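Local coordinates for putative uncharacterized protein (Ustilago maydis, PDB 4GNX) that probably serves as the small OB-fold subunit of replication protein A, the trimeric complex that binds single-stranded DNA, at residues A[21-26]-A[45-50]; A[33-38]-A[59-64]; A[11-16]-A[72-77]. All coordinates share one frame; numbering follows the deposited sequence.

How a closed barrel fills its middle can be followed here in three places, all of them buried. Contact 1 and contact 2 lie deep in the core, and each spans the interior between strands that are not neighbours in the sheet: 20-31 faces 44-48, and 34-39 faces 60-68. They meet through Ile-47, which packs on both Ile-23 and Met-37. Contact 3 sits at the border of the interior, near a partly exposed residue, where a loop segment with a 3-10 turn comes against strand 73-81. All three are apolar, but branched aliphatic groups meet in contact 1, a methionine enters in contact 2, and an aromatic edge in contact 3. Phe-74 joins contact 3 to contact 1.

Contact 1: A[21-26]-A[45-50]; sequences VRIVGK and VEIAMT
Ile-23 supplies one whole side of this contact, facing Val-45 and Ile-47 across the interior and using a different methyl for each. Its CD1 lies 4.3 Å from CG2 of Val-45, while its CG2 lies 4.5 Å from CD1 of Ile-47. The division follows from the side-chain torsions: CG1 of Ile-23 stands anti to the backbone N (chi1 174°), and a chi2 of 150° keeps the chain extended, which carries CD1 to the side of Val-45 and leaves the branching methyl for Ile-47. On the opposing strand, Val-45 and Ile-47 are two residues apart and so send their side chains to the same face, with Glu-46 between them turned to the exterior. Val-45 meets the isoleucine with a short branch, Ile-47 with the end of its longer one. Separations of this size describe ordinary van der Waals packing of methyl groups.

The arrangement is that of an OB-fold barrel, in which strands 20-31 and 44-48 both border strand 34-39 and then curve round to look at each other through the hydrophobic centre. The ring of Phe-74 from strand 73-81 packs on Ile-23, Val-45 and Ile-47 alike, and Met-37 and Val-63 add further cover to Ile-47. The backbone of Ile-23 is meanwhile bonded to that of Val-63, its neighbour in the sheet.

Alternation along strand 20-31 gives its other face a quite different task. Arg-22 and Val-24 lie on that opposite face, where a neighbouring subunit covers them: Arg-22 forms a salt bridge with Glu-60 of the neighbouring subunit and a hydrogen bond with Thr-64 of its own chain, and Val-24 packs on Tyr-117 of that same neighbouring subunit.

Contact 2: A[33-38]-A[59-64]; sequences NTLLMQ and TFVEVT
Between Val-61 and Val-63, the two valines that receive Met-37 on the inner face, the carboxylate of Glu-62 is gripped on the outer one: its OE1 is hydrogen-bonded to the hydroxyl of Tyr-90 and its OE2 to that of Tyr-117, both of a neighbouring subunit, with a long, weak ion pair from OE1 to Arg-22 besides. One strand thus serves the assembly with one face and the core with the other.

Inside, Met-37 does most of the work. The first part of its chain runs out nearly straight, CG anti to the backbone N (chi1 -176°), and then bends at the thioether (chi3 -65°), which sets the terminal methyl against the valines. CE lies 3.3 Å from CG1 of Val-61 and 3.5 Å from CG2 of Val-63, so a single methyl is shared by two branches of the opposite strand, and the methionine crosses both side chains at a slant. Leu-35 approaches differently, meeting Val-61 tip to tip, CD2 to CG1 at 4.2 Å. CG1 of Val-61 therefore has a partner in each of the two facing residues.

Val-27 and Val-30 also cover Leu-35, and Ile-79 and Ala-76 flank the valines. The axes of the short strand segments 34-38 and 60-64 approach to 8.7 Å, with 104° between their directions, and side chains alone join them; such steeply crossed, face-to-face strands are what the small, strongly coiled barrel of an OB fold brings together.

Contact 3: A[11-16]-A[72-77]; sequences SMLGQY and SSFQAN
Apolar packing comes first, and Leu-13 carries it: its CD2 lies 3.5 Å from CE1 of Phe-74, with CD1 of the same ring next at 4.2 Å. The methyl sits at the ring's edge, near its plane, so the leucine abuts the rim of the aromatic group instead of lying over a face. This approach is set from the leucine's side by a first torsion that places CG anti to the carbonyl carbon (chi1 -65°), from where CD2 comes up to the edge of the phenyl group. Phe-74 leaves its strand obliquely to the loop, and it is the CD1–CE1 side of the ring that comes close.

Leu-13 and Ser-72, which lies next to strand 73-81, are also close neighbours along the backbone, with their CA atoms 6.1 Å apart. The fit between CD1 of the leucine and CB of the serine is doubtful in the model.

In the OB-fold barrel, segment 11-16 belongs to the connection that leads into strand 20-31, and Leu-13 enters from it at the border of the hydrophobic interior. Beyond the leucine, the Phe-74 ring also packs on Val-21, while Ile-8 packs on Leu-13 itself.

Backbone hydrogen bonds form a separate group, and the two segments use them differently. Within the loop they make turns: Gln-15 N reaches Met-12 O at 3.0 Å and Tyr-16 N reaches Leu-13 O at 2.8 Å, giving two successive 3-10-type turns that include the leucine. The strand instead bonds to its neighbour 44-48, Phe-74 and Ala-76 both pairing with Ala-48, in the parallel association of strands 44-48 and 73-81 that closes the barrel.

Contact 1: A[21-26]-A[45-50]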
loop_
_atom_site.group_PDB
_atom_site.type_symbol
_atom_site.label_atom_id
_atom_site.label_comp_id
_atom_site.label_asym_id
_atom_site.label_seq_id
_atom_site.Cartn_x
_atom_site.Cartn_y
_atom_site.Cartn_z
ATOM N N VAL A 21 -11.712 23.208 16.356
ATOM C CA VAL A 21 -10.859 22.160 15.838
ATOM C C VAL A 21 -11.448 20.764 16.044
ATOM O O VAL A 21 -12.543 20.590 16.615
ATOM C CB VAL A 21 -9.466 22.210 16.472
ATOM C CG1 VAL A 21 -8.789 23.548 16.195
ATOM C CG2 VAL A 21 -9.558 21.910 17.958
ATOM N N ARG A 22 -10.701 19.770 15.586
ATOM C CA ARG A 22 -11.072 18.388 15.769
ATOM C C ARG A 22 -9.845 17.680 16.289
ATOM O O ARG A 22 -8.758 17.880 15.765
ATOM C CB ARG A 22 -11.491 17.815 14.437
ATOM C CG ARG A 22 -12.074 16.425 14.519
ATOM C CD ARG A 22 -12.998 16.173 13.326
ATOM N NE ARG A 22 -14.289 16.831 13.516
ATOM C CZ ARG A 22 -15.199 16.979 12.565
ATOM N NH1 ARG A 22 -14.958 16.512 11.356
ATOM N NH2 ARG A 22 -16.347 17.601 12.819
ATOM N N ILE A 23 -9.998 16.872 17.330
ATOM C CA ILE A 23 -8.839 16.214 17.954
ATOM C C ILE A 23 -9.193 14.823 18.493
ATOM O O ILE A 23 -10.293 14.623 19.042
ATOM C CB ILE A 23 -8.164 17.115 19.022
ATOM C CG1 ILE A 23 -7.061 16.370 19.745
ATOM C CG2 ILE A 23 -9.142 17.549 20.085
ATOM C CD1 ILE A 23 -5.933 17.260 20.228
ATOM N N VAL A 24 -8.265 13.878 18.317
ATOM C CA VAL A 24 -8.456 12.490 18.731
ATOM C C VAL A 24 -7.490 12.110 19.838
ATOM O O VAL A 24 -6.314 12.451 19.800
ATOM C CB VAL A 24 -8.229 11.499 17.568
ATOM C CG1 VAL A 24 -8.538 10.075 18.015
ATOM C CG2 VAL A 24 -9.103 11.840 16.368
ATOM N N GLY A 25 -7.969 11.371 20.818
ATOM C CA GLY A 25 -7.086 10.952 21.880
ATOM C C GLY A 25 -7.639 9.844 22.722
ATOM O O GLY A 25 -8.831 9.547 22.659
ATOM N N LYS A 26 -6.742 9.233 23.485
ATOM C CA LYS A 26 -7.056 8.171 24.431
ATOM C C LYS A 26 -7.465 8.820 25.745
ATOM O O LYS A 26 -6.798 9.727 26.235
ATOM C CB LYS A 26 -5.819 7.298 24.659
ATOM C CG LYS A 26 -6.074 5.834 24.989
ATOM C CD LYS A 26 -6.289 5.594 26.467
ATOM C CE LYS A 26 -6.051 4.140 26.816
ATOM N NZ LYS A 26 -6.405 3.873 28.247
ATOM N N VAL A 45 -4.348 17.092 26.953
ATOM C CA VAL A 45 -5.242 18.211 26.617
ATOM C C VAL A 45 -6.460 18.166 27.537
ATOM O O VAL A 45 -7.069 17.099 27.716
ATOM C CB VAL A 45 -5.741 18.148 25.147
ATOM C CG1 VAL A 45 -6.727 19.267 24.854
ATOM C CG2 VAL A 45 -4.592 18.270 24.177
ATOM N N GLU A 46 -6.820 19.324 28.098
ATOM C CA GLU A 46 -7.947 19.428 29.023
ATOM C C GLU A 46 -9.191 19.800 28.222
ATOM O O GLU A 46 -9.204 20.829 27.548
ATOM C CB GLU A 46 -7.642 20.506 30.050
ATOM C CG GLU A 46 -7.674 20.061 31.503
ATOM C CD GLU A 46 -7.151 21.140 32.455
ATOM O OE1 GLU A 46 -7.396 22.343 32.205
ATOM O OE2 GLU A 46 -6.493 20.795 33.464
ATOM N N ILE A 47 -10.229 18.966 28.264
ATOM C CA ILE A 47 -11.465 19.257 27.517
ATOM C C ILE A 47 -12.660 19.479 28.450
ATOM O O ILE A 47 -12.923 18.676 29.340
ATOM C CB ILE A 47 -11.826 18.133 26.522
ATOM C CG1 ILE A 47 -10.569 17.539 25.869
ATOM C CG2 ILE A 47 -12.838 18.638 25.493
ATOM C CD1 ILE A 47 -10.498 17.705 24.365
ATOM N N ALA A 48 -13.370 20.580 28.244
ATOM C CA ALA A 48 -14.554 20.895 29.024
ATOM C C ALA A 48 -15.726 20.283 28.296
ATOM O O ALA A 48 -16.020 20.631 27.148
ATOM C CB ALA A 48 -14.728 22.398 29.187
ATOM N N MET A 49 -16.387 19.360 28.976
ATOM C CA MET A 49 -17.392 18.512 28.380
ATOM C C MET A 49 -18.820 19.038 28.578
ATOM O O MET A 49 -19.145 19.631 29.614
ATOM C CB MET A 49 -17.235 17.111 28.977
ATOM C CG MET A 49 -17.499 15.954 28.022
ATOM S SD MET A 49 -16.567 15.961 26.473
ATOM C CE MET A 49 -14.929 16.331 27.104
ATOM N N THR A 50 -19.653 18.821 27.559
ATOM C CA THR A 50 -21.104 19.019 27.619
ATOM C C THR A 50 -21.724 18.188 28.757
ATOM O O THR A 50 -21.263 17.080 29.043
ATOM C CB THR A 50 -21.743 18.658 26.248
ATOM O OG1 THR A 50 -21.469 19.699 25.319
ATOM C CG2 THR A 50 -23.248 18.511 26.309
#

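Contact 2: A[33-38]-A[59-64]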
loop_
_atom_site.group_PDB
_atom_site.type_symbol
_atom_site.label_atom_id
_atom_site.label_comp_id
_atom_site.label_asym_id
_atom_site.label_seq_id
_atom_site.Cartn_x
_atom_site.Cartn_y
_atom_site.Cartn_z
ATOM N N ASN A 33 -17.017 17.243 34.570
ATOM C CA ASN A 33 -17.200 17.598 33.172
ATOM C C ASN A 33 -15.887 17.944 32.487
ATOM O O ASN A 33 -15.878 18.527 31.430
ATOM C CB ASN A 33 -18.193 18.753 33.050
ATOM C CG ASN A 33 -19.603 18.358 33.463
ATOM O OD1 ASN A 33 -19.806 17.330 34.124
ATOM N ND2 ASN A 33 -20.590 19.175 33.075
ATOM N N THR A 34 -14.773 17.570 33.088
ATOM C CA THR A 34 -13.499 17.759 32.443
ATOM C C THR A 34 -12.960 16.406 32.017
ATOM O O THR A 34 -13.032 15.434 32.770
ATOM C CB THR A 34 -12.504 18.488 33.363
ATOM O OG1 THR A 34 -13.100 19.710 33.822
ATOM C CG2 THR A 34 -11.207 18.826 32.622
ATOM N N LEU A 35 -12.433 16.344 30.801
ATOM C CA LEU A 35 -11.815 15.139 30.294
ATOM C C LEU A 35 -10.343 15.403 30.093
ATOM O O LEU A 35 -9.965 16.448 29.552
ATOM C CB LEU A 35 -12.430 14.789 28.943
ATOM C CG LEU A 35 -11.660 13.817 28.057
ATOM C CD1 LEU A 35 -11.749 12.416 28.631
ATOM C CD2 LEU A 35 -12.193 13.832 26.638
ATOM N N LEU A 36 -9.507 14.462 30.514
ATOM C CA LEU A 36 -8.101 14.527 30.153
ATOM C C LEU A 36 -7.779 13.526 29.047
ATOM O O LEU A 36 -8.009 12.316 29.181
ATOM C CB LEU A 36 -7.187 14.338 31.358
ATOM C CG LEU A 36 -5.762 14.862 31.144
ATOM C CD1 LEU A 36 -5.753 16.335 30.761
ATOM C CD2 LEU A 36 -4.932 14.644 32.396
ATOM N N MET A 37 -7.232 14.052 27.957
ATOM C CA MET A 37 -6.990 13.279 26.758
ATOM C C MET A 37 -5.509 13.261 26.349
ATOM O O MET A 37 -4.825 14.288 26.402
ATOM C CB MET A 37 -7.828 13.879 25.649
ATOM C CG MET A 37 -7.756 13.118 24.352
ATOM S SD MET A 37 -8.467 14.039 22.980
ATOM C CE MET A 37 -10.181 14.108 23.514
ATOM N N GLN A 38 -5.021 12.083 25.951
ATOM C CA GLN A 38 -3.700 11.956 25.344
ATOM C C GLN A 38 -3.810 11.968 23.810
ATOM O O GLN A 38 -4.606 11.235 23.239
ATOM C CB GLN A 38 -2.985 10.701 25.862
ATOM C CG GLN A 38 -1.740 10.315 25.081
ATOM C CD GLN A 38 -0.723 9.559 25.906
ATOM O OE1 GLN A 38 -1.068 8.872 26.870
ATOM N NE2 GLN A 38 0.546 9.686 25.536
ATOM N N THR A 59 -12.705 4.438 25.178
ATOM C CA THR A 59 -11.254 4.453 25.237
ATOM C C THR A 59 -10.673 5.602 24.410
ATOM O O THR A 59 -9.960 6.459 24.936
ATOM C CB THR A 59 -10.647 3.091 24.827
ATOM O OG1 THR A 59 -11.580 2.033 25.089
ATOM C CG2 THR A 59 -9.364 2.825 25.592
ATOM N N PHE A 60 -10.979 5.621 23.121
ATOM C CA PHE A 60 -10.549 6.730 22.293
ATOM C C PHE A 60 -11.733 7.529 21.878
ATOM O O PHE A 60 -12.804 6.994 21.642
ATOM C CB PHE A 60 -9.820 6.267 21.058
ATOM C CG PHE A 60 -8.570 5.503 21.345
ATOM C CD1 PHE A 60 -8.621 4.154 21.706
ATOM C CD2 PHE A 60 -7.333 6.116 21.228
ATOM C CE1 PHE A 60 -7.467 3.435 21.952
ATOM C CE2 PHE A 60 -6.172 5.399 21.462
ATOM C CZ PHE A 60 -6.241 4.059 21.830
ATOM N N VAL A 61 -11.519 8.826 21.758
ATOM C CA VAL A 61 -12.609 9.727 21.495
ATOM C C VAL A 61 -12.217 10.773 20.447
ATOM O O VAL A 61 -11.034 11.112 20.328
ATOM C CB VAL A 61 -13.020 10.371 22.819
ATOM C CG1 VAL A 61 -11.957 11.359 23.275
ATOM C CG2 VAL A 61 -14.372 11.026 22.688
ATOM N N GLU A 62 -13.182 11.248 19.657
ATOM C CA GLU A 62 -12.923 12.376 18.733
ATOM C C GLU A 62 -13.760 13.566 19.130
ATOM O O GLU A 62 -14.990 13.503 19.101
ATOM C CB GLU A 62 -13.189 12.031 17.255
ATOM C CG GLU A 62 -12.773 13.144 16.295
ATOM C CD GLU A 62 -13.292 12.955 14.868
ATOM O OE1 GLU A 62 -14.429 13.405 14.564
ATOM O OE2 GLU A 62 -12.566 12.374 14.016
ATOM N N VAL A 63 -13.093 14.656 19.495
ATOM C CA VAL A 63 -13.822 15.852 19.940
ATOM C C VAL A 63 -13.806 16.925 18.889
ATOM O O VAL A 63 -12.740 17.234 18.352
ATOM C CB VAL A 63 -13.200 16.481 21.188
ATOM C CG1 VAL A 63 -13.930 17.771 21.518
ATOM C CG2 VAL A 63 -13.220 15.488 22.333
ATOM N N THR A 64 -14.973 17.478 18.592
ATOM C CA THR A 64 -15.010 18.724 17.858
ATOM C C THR A 64 -15.211 19.787 18.915
ATOM O O THR A 64 -16.177 19.741 19.688
ATOM C CB THR A 64 -16.107 18.777 16.767
ATOM O OG1 THR A 64 -15.917 17.717 15.821
ATOM C CG2 THR A 64 -16.025 20.059 16.002
#

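Contact 3: A[11-16]-A[72-77]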
loop_
_atom_site.group_PDB
_atom_site.type_symbol
_atom_site.label_atom_id
_atom_site.label_comp_id
_atom_site.label_asym_id
_atom_site.label_seq_id
_atom_site.Cartn_x
_atom_site.Cartn_y
_atom_site.Cartn_z
ATOM N N SER A 11 0.052 20.183 19.992
ATOM C CA SER A 11 1.049 21.196 19.754
ATOM C C SER A 11 0.537 22.249 18.788
ATOM O O SER A 11 1.093 23.325 18.694
ATOM C CB SER A 11 2.331 20.573 19.237
ATOM O OG SER A 11 2.357 20.680 17.837
ATOM N N MET A 12 -0.532 21.942 18.081
ATOM C CA MET A 12 -1.114 22.884 17.146
ATOM C C MET A 12 -2.160 23.793 17.782
ATOM O O MET A 12 -2.657 24.712 17.147
ATOM C CB MET A 12 -1.704 22.144 15.955
ATOM C CG MET A 12 -0.637 21.449 15.129
ATOM S SD MET A 12 -1.224 20.259 13.903
ATOM C CE MET A 12 -2.121 21.304 12.750
ATOM N N LEU A 13 -2.487 23.560 19.044
ATOM C CA LEU A 13 -3.498 24.384 19.704
ATOM C C LEU A 13 -3.245 25.875 19.553
ATOM O O LEU A 13 -4.140 26.593 19.139
ATOM C CB LEU A 13 -3.628 24.031 21.183
ATOM C CG LEU A 13 -4.137 22.614 21.438
ATOM C CD1 LEU A 13 -3.919 22.289 22.894
ATOM C CD2 LEU A 13 -5.598 22.438 21.075
ATOM N N GLY A 14 -2.028 26.327 19.857
ATOM C CA GLY A 14 -1.655 27.731 19.715
ATOM C C GLY A 14 -2.082 28.380 18.408
ATOM O O GLY A 14 -2.446 29.556 18.388
ATOM N N GLN A 15 -2.066 27.612 17.320
ATOM C CA GLN A 15 -2.412 28.139 15.994
ATOM C C GLN A 15 -3.915 28.318 15.753
ATOM O O GLN A 15 -4.328 28.801 14.689
ATOM C CB GLN A 15 -1.853 27.242 14.889
ATOM C CG GLN A 15 -0.382 26.890 15.021
ATOM C CD GLN A 15 -0.003 25.667 14.191
ATOM O OE1 GLN A 15 -0.384 25.545 13.022
ATOM N NE2 GLN A 15 0.756 24.752 14.795
ATOM N N TYR A 16 -4.735 27.893 16.710
ATOM C CA TYR A 16 -6.177 27.993 16.532
ATOM C C TYR A 16 -6.922 28.596 17.733
ATOM O O TYR A 16 -8.049 28.228 18.021
ATOM C CB TYR A 16 -6.779 26.642 16.124
ATOM C CG TYR A 16 -6.218 26.060 14.833
ATOM C CD1 TYR A 16 -5.131 25.194 14.856
ATOM C CD2 TYR A 16 -6.784 26.369 13.599
ATOM C CE1 TYR A 16 -4.613 24.671 13.688
ATOM C CE2 TYR A 16 -6.280 25.853 12.430
ATOM C CZ TYR A 16 -5.200 25.001 12.482
ATOM O OH TYR A 16 -4.696 24.467 11.314
ATOM N N SER A 72 -4.096 25.394 26.375
ATOM C CA SER A 72 -4.572 24.177 25.711
ATOM C C SER A 72 -5.803 23.567 26.423
ATOM O O SER A 72 -5.791 22.403 26.866
ATOM C CB SER A 72 -3.424 23.166 25.583
ATOM O OG SER A 72 -3.009 22.694 26.846
ATOM N N SER A 73 -6.846 24.389 26.540
ATOM C CA SER A 73 -8.123 24.007 27.143
ATOM C C SER A 73 -9.104 24.044 25.989
ATOM O O SER A 73 -8.711 24.341 24.858
ATOM C CB SER A 73 -8.530 24.985 28.267
ATOM O OG SER A 73 -9.317 24.378 29.298
ATOM N N PHE A 74 -10.378 23.774 26.258
ATOM C CA PHE A 74 -11.246 23.332 25.185
ATOM C C PHE A 74 -12.731 23.202 25.455
ATOM O O PHE A 74 -13.112 22.400 26.297
ATOM C CB PHE A 74 -10.807 21.951 24.913
ATOM C CG PHE A 74 -10.491 21.730 23.529
ATOM C CD1 PHE A 74 -9.172 21.701 23.128
ATOM C CD2 PHE A 74 -11.509 21.568 22.616
ATOM C CE1 PHE A 74 -8.853 21.484 21.817
ATOM C CE2 PHE A 74 -11.207 21.356 21.295
ATOM C CZ PHE A 74 -9.874 21.307 20.895
ATOM N N GLN A 75 -13.571 23.916 24.707
ATOM C CA GLN A 75 -15.013 23.818 24.927
ATOM C C GLN A 75 -15.581 22.826 23.919
ATOM O O GLN A 75 -15.728 23.167 22.755
ATOM C CB GLN A 75 -15.712 25.208 24.877
ATOM C CG GLN A 75 -17.203 25.241 25.264
ATOM C CD GLN A 75 -17.698 26.563 25.907
ATOM O OE1 GLN A 75 -17.078 27.631 25.765
ATOM N NE2 GLN A 75 -18.838 26.487 26.622
ATOM N N ALA A 76 -15.886 21.603 24.373
ATOM C CA ALA A 76 -16.455 20.573 23.500
ATOM C C ALA A 76 -17.789 21.001 22.912
ATOM O O ALA A 76 -18.672 21.424 23.640
ATOM C CB ALA A 76 -16.604 19.238 24.237
ATOM N N ASN A 77 -17.914 20.888 21.590
ATOM C CA ASN A 77 -19.184 21.068 20.899
ATOM C C ASN A 77 -19.820 19.682 20.740
ATOM O O ASN A 77 -20.900 19.421 21.269
ATOM C CB ASN A 77 -19.000 21.801 19.549
ATOM C CG ASN A 77 -18.646 23.308 19.705
ATOM O OD1 ASN A 77 -19.050 23.980 20.670
ATOM N ND2 ASN A 77 -17.913 23.850 18.728
#